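Local coordinates for amidohydrolase family protein (Acinetobacter baumannii, PDB 4I6K), which probably hydrolyses 2-pyrone-4,6-dicarboxylic acid, as a member of the amidohydrolase superfamily, at residues V102-T107 against P137-F142; H241-G246 against C278-Q283; F181-P186 against F214-A219. One frame throughout, in Å; residues are numbered along the deposited sequence.

All three contacts belong to one (β/α)8 barrel, and along the chain they come in the order interaction 1, interaction 3, interaction 2. Interaction 1 joins the loop after strand 96-100 to helix 137-148, which follows the neighbouring strand 119-125. Its centre is about 30 Å from the centre of each of the others. Interactions 2 and 3 are closer, with centres about 19 Å apart and nearest atoms about 6 Å apart, and neither touches the other. Interaction 3 joins the loops after strands 176-178 and 207-210 beside the bound citrate, whereas interaction 2 packs the last strand, 243-244, against helix 274-289. One barrel thus combines a surface contact, a pair of loops after strands and a strand-helix layer.

Interaction 1: V102-T107 against P137-F142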
loop_
_atom_site.group_PDB
_atom_site.type_symbol
_atom_site.label_atom_id
_atom_site.label_comp_id
_atom_site.label_asym_id
_atom_site.label_seq_id
_atom_site.Cartn_x
_atom_site.Cartn_y
_atom_site.Cartn_z
ATOM N N VAL A 102 2.115 -12.941 5.125
ATOM C CA VAL A 102 2.098 -14.365 5.436
ATOM C C VAL A 102 3.257 -15.052 4.757
ATOM O O VAL A 102 3.754 -14.568 3.756
ATOM C CB VAL A 102 0.815 -15.026 4.911
ATOM C CG1 VAL A 102 -0.414 -14.420 5.569
ATOM C CG2 VAL A 102 0.743 -14.865 3.409
ATOM N N GLN A 103 3.697 -16.174 5.317
ATOM C CA GLN A 103 4.660 -17.062 4.660
ATOM C C GLN A 103 4.068 -17.529 3.338
ATOM O O GLN A 103 2.888 -17.861 3.290
ATOM C CB GLN A 103 4.900 -18.293 5.536
ATOM C CG GLN A 103 5.460 -17.989 6.910
ATOM C CD GLN A 103 6.888 -17.494 6.838
ATOM O OE1 GLN A 103 7.362 -17.094 5.775
ATOM N NE2 GLN A 103 7.586 -17.521 7.969
ATOM N N HIS A 104 4.863 -17.587 2.270
ATOM C CA HIS A 104 4.321 -18.072 1.007
ATOM C C HIS A 104 3.951 -19.557 1.088
ATOM O O HIS A 104 3.351 -20.105 0.161
ATOM C CB HIS A 104 5.249 -17.794 -0.173
ATOM C CG HIS A 104 6.519 -18.586 -0.156
ATOM N ND1 HIS A 104 7.696 -18.094 0.370
ATOM C CD2 HIS A 104 6.805 -19.825 -0.620
ATOM C CE1 HIS A 104 8.647 -19.003 0.242
ATOM N NE2 HIS A 104 8.132 -20.063 -0.354
ATOM N N THR A 105 4.272 -20.195 2.211
ATOM C CA THR A 105 3.920 -21.607 2.406
ATOM C C THR A 105 2.648 -21.791 3.238
ATOM O O THR A 105 2.225 -22.918 3.505
ATOM C CB THR A 105 5.052 -22.391 3.067
ATOM O OG1 THR A 105 5.408 -21.757 4.308
ATOM C CG2 THR A 105 6.260 -22.449 2.140
ATOM N N THR A 106 2.039 -20.686 3.648
ATOM C CA THR A 106 0.760 -20.768 4.320
ATOM C C THR A 106 -0.162 -21.621 3.460
ATOM O O THR A 106 -0.097 -21.580 2.237
ATOM C CB THR A 106 0.138 -19.373 4.520
ATOM O OG1 THR A 106 1.126 -18.491 5.055
ATOM C CG2 THR A 106 -1.023 -19.445 5.493
ATOM N N THR A 107 -1.032 -22.387 4.098
ATOM C CA THR A 107 -1.931 -23.257 3.361
ATOM C C THR A 107 -3.147 -22.497 2.879
ATOM O O THR A 107 -3.563 -21.513 3.494
ATOM C CB THR A 107 -2.392 -24.425 4.224
ATOM O OG1 THR A 107 -2.986 -23.914 5.423
ATOM C CG2 THR A 107 -1.199 -25.302 4.584
ATOM N N PRO A 137 8.197 -23.264 -7.911
ATOM C CA PRO A 137 6.892 -23.921 -7.787
ATOM C C PRO A 137 6.102 -23.508 -6.540
ATOM O O PRO A 137 4.897 -23.279 -6.625
ATOM C CB PRO A 137 7.258 -25.407 -7.737
ATOM C CG PRO A 137 8.504 -25.494 -8.518
ATOM C CD PRO A 137 9.270 -24.232 -8.198
ATOM N N ASP A 138 6.773 -23.413 -5.398
ATOM C CA ASP A 138 6.125 -23.019 -4.145
ATOM C C ASP A 138 5.526 -21.612 -4.218
ATOM O O ASP A 138 4.454 -21.361 -3.680
ATOM C CB ASP A 138 7.134 -23.093 -3.007
ATOM C CG ASP A 138 8.484 -22.520 -3.403
ATOM O OD1 ASP A 138 8.815 -22.587 -4.605
ATOM O OD2 ASP A 138 9.211 -22.003 -2.526
ATOM N N TRP A 139 6.229 -20.692 -4.871
ATOM C CA TRP A 139 5.720 -19.337 -5.058
ATOM C C TRP A 139 4.523 -19.315 -5.980
ATOM O O TRP A 139 3.538 -18.635 -5.702
ATOM C CB TRP A 139 6.804 -18.393 -5.579
ATOM C CG TRP A 139 7.488 -17.715 -4.447
ATOM C CD1 TRP A 139 8.724 -17.998 -3.945
ATOM C CD2 TRP A 139 6.954 -16.668 -3.636
ATOM N NE1 TRP A 139 9.003 -17.175 -2.881
ATOM C CE2 TRP A 139 7.930 -16.353 -2.664
ATOM C CE3 TRP A 139 5.745 -15.963 -3.635
ATOM C CZ2 TRP A 139 7.739 -15.361 -1.706
ATOM C CZ3 TRP A 139 5.553 -14.977 -2.686
ATOM C CH2 TRP A 139 6.549 -14.681 -1.734
ATOM N N GLN A 140 4.621 -20.066 -7.077
ATOM C CA GLN A 140 3.537 -20.180 -8.041
ATOM C C GLN A 140 2.284 -20.733 -7.370
ATOM O O GLN A 140 1.162 -20.304 -7.664
ATOM C CB GLN A 140 3.941 -21.080 -9.212
ATOM C CG GLN A 140 5.156 -20.601 -9.993
ATOM C CD GLN A 140 5.334 -21.335 -11.317
ATOM O OE1 GLN A 140 5.254 -22.567 -11.383
ATOM N NE2 GLN A 140 5.572 -20.579 -12.380
ATOM N N LYS A 141 2.471 -21.689 -6.464
ATOM C CA LYS A 141 1.318 -22.289 -5.807
ATOM C C LYS A 141 0.603 -21.306 -4.884
ATOM O O LYS A 141 -0.621 -21.159 -4.931
ATOM C CB LYS A 141 1.698 -23.551 -5.041
ATOM C CG LYS A 141 0.474 -24.401 -4.760
ATOM C CD LYS A 141 -0.488 -24.258 -5.944
ATOM C CE LYS A 141 -1.930 -24.079 -5.498
ATOM N NZ LYS A 141 -2.673 -23.150 -6.402
ATOM N N PHE A 142 1.377 -20.658 -4.023
ATOM C CA PHE A 142 0.860 -19.579 -3.195
ATOM C C PHE A 142 0.073 -18.617 -4.068
ATOM O O PHE A 142 -1.085 -18.311 -3.796
ATOM C CB PHE A 142 2.022 -18.829 -2.548
ATOM C CG PHE A 142 1.594 -17.674 -1.699
ATOM C CD1 PHE A 142 1.972 -16.391 -2.017
ATOM C CD2 PHE A 142 0.805 -17.879 -0.588
ATOM C CE1 PHE A 142 1.583 -15.337 -1.234
ATOM C CE2 PHE A 142 0.412 -16.832 0.188
ATOM C CZ PHE A 142 0.798 -15.560 -0.131
#
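H104, in the loop that follows strand 96-100, lies across the start of helix 137-148 and meets D138, W139 and F142. Its CG stands between the backbone N and the carbonyl carbon (chi1 69°), which lays the imidazole over the indole of W139. The imidazole and the five-membered ring of W139 form a face-to-face stack with centroids 4.0 Å apart, their planes inclined at 25°. At the root of the side chain, H104 CB sits almost centrally above the six-membered ring of W139, 3.6 Å from its centroid, in a CH-pi contact. At the far end of the imidazole, H104 NE2 donates to D138 OD2 at 3.1 Å. This bond is bent, and the donor approaches OD2 from above the carboxylate plane. In (β/α)8 terms, a loop following one strand is resting on the helix that follows the next. The loop is shaped by a type I turn from Q103 to T106, where Q103 O accepts from both T106 N and T106 OG1; T107 then takes the N-cap position of helix 108-115. The remaining contact is with F142. H104 CA lies over one face of its ring, 4.0 Å from the centroid, while V102 CG2 reaches CZ of F142 at 3.6 Å. L111 of helix 108-115 also touches F142, and W139 continues onto L124 of strand 119-125.

Interaction 2: H241-G246 against C278-Q283; sequences HKLIWG and CLILNQ
The imidazole of H241 has the isobutyl end of L279 over one face. L279 CD1 lies 3.7 Å from the ring centroid, 23° off the normal, in a CH-pi contact displaced toward the rim; L279 CD1 comes nearest to CE1 of H241, at 3.4 Å. The second flat group, the indole of W245, is met obliquely: its CE3 is 4.2 Å from L281 CD2. With CG of W245 anti to the backbone N (chi1 -179°), the indole leads away from the segment 278-283, so that it is CB of W245 that meets I280 CG2, at 4.0 Å.

I280 has the widest contact with segment 241-246. Its two branches divide the work: I280 CG1 approaches L243 CB at 4.2 Å, while I280 CG2 rests on the backbone where I244 passes into W245, 3.7 Å from W245 N. No direct hydrogen bond joins the two segments. A water accepts from W245 N at 2.9 Å and also lies 2.7 Å from I280 O, probably as donor, so that it bridges the two backbones.

The helix is irregular here, with a wider pi-type turn over 279-283, and farther along it N284 ND2 bonds to L243 O. On one side the I280 side chain meets Y231 of helix 222-237, which also touches L243; on another it meets F267 of helix 260-270, which L281 and the W245 ring share. Backbone bonds tie I244 to I209 of strand 207-210 and W245 to T30 of strand 28-32, which places the contact where the last strand of the barrel closes onto the first.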
loop_
_atom_site.group_PDB
_atom_site.type_symbol
_atom_site.label_atom_id
_atom_site.label_comp_id
_atom_site.label_asym_id
_atom_site.label_seq_id
_atom_site.Cartn_x
_atom_site.Cartn_y
_atom_site.Cartn_z
ATOM N N HIS A 241 -7.751 5.921 -13.384
ATOM C CA HIS A 241 -8.751 5.119 -12.672
ATOM C C HIS A 241 -8.089 3.974 -11.930
ATOM O O HIS A 241 -8.748 3.156 -11.287
ATOM C CB HIS A 241 -9.847 4.626 -13.621
ATOM C CG HIS A 241 -10.564 5.741 -14.305
ATOM N ND1 HIS A 241 -11.856 6.095 -13.993
ATOM C CD2 HIS A 241 -10.146 6.625 -15.244
ATOM C CE1 HIS A 241 -12.214 7.134 -14.729
ATOM N NE2 HIS A 241 -11.195 7.474 -15.496
ATOM N N LYS A 242 -6.768 3.950 -11.994
ATOM C CA LYS A 242 -6.004 2.935 -11.306
ATOM C C LYS A 242 -5.301 3.530 -10.084
ATOM O O LYS A 242 -4.516 2.863 -9.412
ATOM C CB LYS A 242 -4.989 2.323 -12.271
ATOM C CG LYS A 242 -5.595 1.847 -13.601
ATOM C CD LYS A 242 -6.824 0.952 -13.413
ATOM C CE LYS A 242 -6.511 -0.294 -12.552
ATOM N NZ LYS A 242 -5.614 -1.311 -13.212
ATOM N N LEU A 243 -5.590 4.791 -9.798
ATOM C CA LEU A 243 -4.874 5.490 -8.743
ATOM C C LEU A 243 -5.685 5.542 -7.463
ATOM O O LEU A 243 -6.886 5.801 -7.493
ATOM C CB LEU A 243 -4.522 6.905 -9.187
ATOM C CG LEU A 243 -3.605 7.005 -10.413
ATOM C CD1 LEU A 243 -3.248 8.473 -10.704
ATOM C CD2 LEU A 243 -2.352 6.145 -10.216
ATOM N N ILE A 244 -5.024 5.285 -6.341
ATOM C CA ILE A 244 -5.666 5.430 -5.035
ATOM C C ILE A 244 -4.755 6.153 -4.035
ATOM O O ILE A 244 -3.532 6.222 -4.221
ATOM C CB ILE A 244 -6.212 4.079 -4.456
ATOM C CG1 ILE A 244 -5.094 3.068 -4.196
ATOM C CG2 ILE A 244 -7.301 3.483 -5.367
ATOM C CD1 ILE A 244 -4.799 2.167 -5.369
ATOM N N TRP A 245 -5.360 6.715 -2.990
ATOM C CA TRP A 245 -4.603 7.471 -1.989
ATOM C C TRP A 245 -4.571 6.833 -0.605
ATOM O O TRP A 245 -5.515 6.156 -0.192
ATOM C CB TRP A 245 -5.149 8.888 -1.841
ATOM C CG TRP A 245 -4.384 9.690 -0.835
ATOM C CD1 TRP A 245 -3.200 10.340 -1.031
ATOM C CD2 TRP A 245 -4.742 9.908 0.530
ATOM N NE1 TRP A 245 -2.805 10.961 0.128
ATOM C CE2 TRP A 245 -3.740 10.714 1.100
ATOM C CE3 TRP A 245 -5.825 9.513 1.326
ATOM C CZ2 TRP A 245 -3.785 11.129 2.430
ATOM C CZ3 TRP A 245 -5.865 9.926 2.652
ATOM C CH2 TRP A 245 -4.853 10.720 3.186
ATOM N N GLY A 246 -3.483 7.088 0.113
ATOM C CA GLY A 246 -3.367 6.654 1.490
ATOM C C GLY A 246 -2.628 7.675 2.318
ATOM O O GLY A 246 -1.679 8.315 1.852
ATOM N N CYS A 278 -12.091 13.057 -6.604
ATOM C CA CYS A 278 -13.242 12.185 -6.407
ATOM C C CYS A 278 -12.968 10.749 -6.877
ATOM O O CYS A 278 -13.301 9.791 -6.175
ATOM C CB CYS A 278 -14.490 12.775 -7.073
ATOM S SG CYS A 278 -15.130 14.290 -6.269
ATOM N N LEU A 279 -12.352 10.597 -8.046
ATOM C CA LEU A 279 -12.039 9.268 -8.551
ATOM C C LEU A 279 -11.081 8.596 -7.593
ATOM O O LEU A 279 -11.268 7.441 -7.210
ATOM C CB LEU A 279 -11.385 9.344 -9.928
ATOM C CG LEU A 279 -12.235 9.562 -11.178
ATOM C CD1 LEU A 279 -11.336 9.420 -12.388
ATOM C CD2 LEU A 279 -13.392 8.573 -11.260
ATOM N N ILE A 280 -10.018 9.299 -7.242
ATOM C CA ILE A 280 -8.978 8.765 -6.380
ATOM C C ILE A 280 -9.449 8.436 -4.965
ATOM O O ILE A 280 -9.087 7.426 -4.422
ATOM C CB ILE A 280 -7.737 9.673 -6.372
ATOM C CG1 ILE A 280 -7.198 9.817 -7.784
ATOM C CG2 ILE A 280 -6.671 9.123 -5.480
ATOM C CD1 ILE A 280 -5.997 10.653 -7.937
ATOM N N LEU A 281 -10.247 9.297 -4.364
ATOM C CA LEU A 281 -10.764 9.029 -3.039
ATOM C C LEU A 281 -11.972 8.112 -2.993
ATOM O O LEU A 281 -12.250 7.539 -1.965
ATOM C CB LEU A 281 -11.097 10.321 -2.316
ATOM C CG LEU A 281 -10.004 11.336 -2.047
ATOM C CD1 LEU A 281 -10.570 12.517 -1.355
ATOM C CD2 LEU A 281 -8.897 10.759 -1.256
ATOM N N ASN A 282 -12.706 8.013 -4.090
ATOM C CA ASN A 282 -14.003 7.378 -4.072
ATOM C C ASN A 282 -14.242 6.214 -5.028
ATOM O O ASN A 282 -14.338 5.078 -4.606
ATOM C CB ASN A 282 -15.036 8.453 -4.287
ATOM C CG ASN A 282 -16.423 7.932 -4.311
ATOM O OD1 ASN A 282 -17.350 8.693 -4.481
ATOM N ND2 ASN A 282 -16.584 6.641 -4.148
ATOM N N GLN A 283 -14.369 6.480 -6.315
ATOM C CA GLN A 283 -14.618 5.391 -7.227
ATOM C C GLN A 283 -13.465 4.398 -7.319
ATOM O O GLN A 283 -13.695 3.206 -7.278
ATOM C CB GLN A 283 -14.972 5.908 -8.616
ATOM C CG GLN A 283 -16.410 6.316 -8.796
ATOM C CD GLN A 283 -16.681 7.752 -8.445
ATOM O OE1 GLN A 283 -17.815 8.190 -8.466
ATOM N NE2 GLN A 283 -15.648 8.486 -8.122
HETATM O O HOH W 1 -8.153 6.137 -2.295
#

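Interaction 3: F181-P186 against F214-A219; sequences FGRVDP and FYRLGA
Apolar contact is carried by L217, whose two methyl branches part company between F181 and V184. L217 CD1 meets F181 CD2 at 4.0 Å, the side chains crossing at about a right angle, and L217 CD2 lies 4.1 Å from V184 CB. The F181 ring also extends to F214, F181 CE2 being 4.3 Å from F214 CB. A CA-H...O contact joins P186 CA to L217 O at 3.5 Å.

Hydrogen bonding runs through a water. It accepts from R183 NE at 2.8 Å, lying in the plane of the guanidinium at its edge, and donates to V184 O and R216 O, the latter at 2.9 Å. The R183 chain, bent at chi2 (-57°) and chi3 (-62°), folds its guanidinium over R216, with R216 CB above one face. R216 runs extended instead, toward D248, with which its NH1 forms a salt bridge; T252 also accepts from NH1, and a weak bond reaches the bound citrate.

R183 NH1 and R216 NE stand 5.1 Å apart. D248 probably offsets the charge of R216, and the water gripping both R183 NE and R216 O, with R216 CB against the guanidinium face, lets the two arginines lie side by side.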
loop_
_atom_site.group_PDB
_atom_site.type_symbol
_atom_site.label_atom_id
_atom_site.label_comp_id
_atom_site.label_asym_id
_atom_site.label_seq_id
_atom_site.Cartn_x
_atom_site.Cartn_y
_atom_site.Cartn_z
ATOM N N PHE A 181 3.831 5.742 -4.834
ATOM C CA PHE A 181 4.313 6.147 -6.159
ATOM C C PHE A 181 5.350 5.222 -6.780
ATOM O O PHE A 181 5.961 5.586 -7.784
ATOM C CB PHE A 181 4.883 7.565 -6.124
ATOM C CG PHE A 181 3.913 8.596 -5.624
ATOM C CD1 PHE A 181 3.194 9.382 -6.515
ATOM C CD2 PHE A 181 3.716 8.775 -4.264
ATOM C CE1 PHE A 181 2.309 10.338 -6.059
ATOM C CE2 PHE A 181 2.827 9.729 -3.805
ATOM C CZ PHE A 181 2.128 10.512 -4.697
ATOM N N GLY A 182 5.544 4.037 -6.201
ATOM C CA GLY A 182 6.563 3.110 -6.692
ATOM C C GLY A 182 7.932 3.437 -6.128
ATOM O O GLY A 182 8.959 3.012 -6.665
ATOM N N ARG A 183 7.942 4.212 -5.046
ATOM C CA ARG A 183 9.171 4.507 -4.283
ATOM C C ARG A 183 10.319 5.009 -5.145
ATOM O O ARG A 183 11.440 4.499 -5.075
ATOM C CB ARG A 183 9.618 3.300 -3.450
ATOM C CG ARG A 183 8.746 3.042 -2.196
ATOM C CD ARG A 183 8.704 4.258 -1.274
ATOM N NE ARG A 183 10.039 4.584 -0.762
ATOM C CZ ARG A 183 10.559 4.081 0.355
ATOM N NH1 ARG A 183 9.865 3.229 1.087
ATOM N NH2 ARG A 183 11.777 4.425 0.745
ATOM N N VAL A 184 10.022 6.022 -5.955
ATOM C CA VAL A 184 11.018 6.631 -6.824
ATOM C C VAL A 184 12.316 6.796 -6.042
ATOM O O VAL A 184 12.286 7.196 -4.878
ATOM C CB VAL A 184 10.525 8.007 -7.335
ATOM C CG1 VAL A 184 11.507 8.612 -8.319
ATOM C CG2 VAL A 184 9.135 7.883 -7.958
ATOM N N ASP A 185 13.450 6.458 -6.651
ATOM C CA ASP A 185 14.715 6.635 -5.939
ATOM C C ASP A 185 14.922 8.077 -5.514
ATOM O O ASP A 185 14.768 9.008 -6.316
ATOM C CB ASP A 185 15.935 6.194 -6.746
ATOM C CG ASP A 185 17.200 6.200 -5.900
ATOM O OD1 ASP A 185 17.208 5.505 -4.861
ATOM O OD2 ASP A 185 18.171 6.900 -6.247
ATOM N N PRO A 186 15.294 8.271 -4.247
ATOM C CA PRO A 186 15.549 9.636 -3.790
ATOM C C PRO A 186 16.622 10.330 -4.638
ATOM O O PRO A 186 16.513 11.525 -4.908
ATOM C CB PRO A 186 16.024 9.436 -2.342
ATOM C CG PRO A 186 15.435 8.101 -1.936
ATOM C CD PRO A 186 15.496 7.272 -3.185
ATOM N N PHE A 214 4.323 10.543 -0.244
ATOM C CA PHE A 214 5.201 11.405 -1.028
ATOM C C PHE A 214 6.476 11.682 -0.250
ATOM O O PHE A 214 7.545 11.848 -0.840
ATOM C CB PHE A 214 4.526 12.734 -1.321
ATOM C CG PHE A 214 4.464 13.643 -0.125
ATOM C CD1 PHE A 214 5.474 14.562 0.116
ATOM C CD2 PHE A 214 3.414 13.552 0.776
ATOM C CE1 PHE A 214 5.428 15.390 1.221
ATOM C CE2 PHE A 214 3.357 14.376 1.891
ATOM C CZ PHE A 214 4.361 15.300 2.112
ATOM N N TYR A 215 6.366 11.741 1.075
ATOM C CA TYR A 215 7.515 12.084 1.918
ATOM C C TYR A 215 8.560 10.971 2.042
ATOM O O TYR A 215 9.582 11.168 2.707
ATOM C CB TYR A 215 7.065 12.529 3.315
ATOM C CG TYR A 215 6.162 11.526 3.982
ATOM C CD1 TYR A 215 4.776 11.684 3.940
ATOM C CD2 TYR A 215 6.686 10.400 4.627
ATOM C CE1 TYR A 215 3.936 10.766 4.535
ATOM C CE2 TYR A 215 5.851 9.478 5.236
ATOM C CZ TYR A 215 4.475 9.667 5.181
ATOM O OH TYR A 215 3.627 8.761 5.767
ATOM N N ARG A 216 8.319 9.810 1.427
ATOM C CA ARG A 216 9.358 8.761 1.384
ATOM C C ARG A 216 10.193 8.867 0.108
ATOM O O ARG A 216 11.091 8.055 -0.162
ATOM C CB ARG A 216 8.747 7.364 1.517
ATOM C CG ARG A 216 7.843 7.219 2.725
ATOM C CD ARG A 216 7.561 5.766 3.057
ATOM N NE ARG A 216 6.696 5.642 4.230
ATOM C CZ ARG A 216 7.130 5.654 5.485
ATOM N NH1 ARG A 216 6.270 5.535 6.492
ATOM N NH2 ARG A 216 8.425 5.791 5.738
ATOM N N LEU A 217 9.884 9.882 -0.681
ATOM C CA LEU A 217 10.541 10.075 -1.964
ATOM C C LEU A 217 11.786 10.981 -1.829
ATOM O O LEU A 217 12.545 11.150 -2.778
ATOM C CB LEU A 217 9.537 10.645 -2.982
ATOM C CG LEU A 217 8.234 9.866 -3.221
ATOM C CD1 LEU A 217 7.284 10.651 -4.127
ATOM C CD2 LEU A 217 8.497 8.462 -3.797
ATOM N N GLY A 218 11.992 11.541 -0.639
ATOM C CA GLY A 218 13.105 12.461 -0.376
ATOM C C GLY A 218 12.646 13.530 0.598
ATOM O O GLY A 218 11.530 13.448 1.115
ATOM N N ALA A 219 13.485 14.537 0.850
ATOM C CA ALA A 219 13.104 15.647 1.746
ATOM C C ALA A 219 12.238 16.720 1.047
ATOM O O ALA A 219 11.977 16.631 -0.160
ATOM C CB ALA A 219 14.338 16.262 2.389
HETATM O O HOH W 2 11.541 6.271 -2.360
#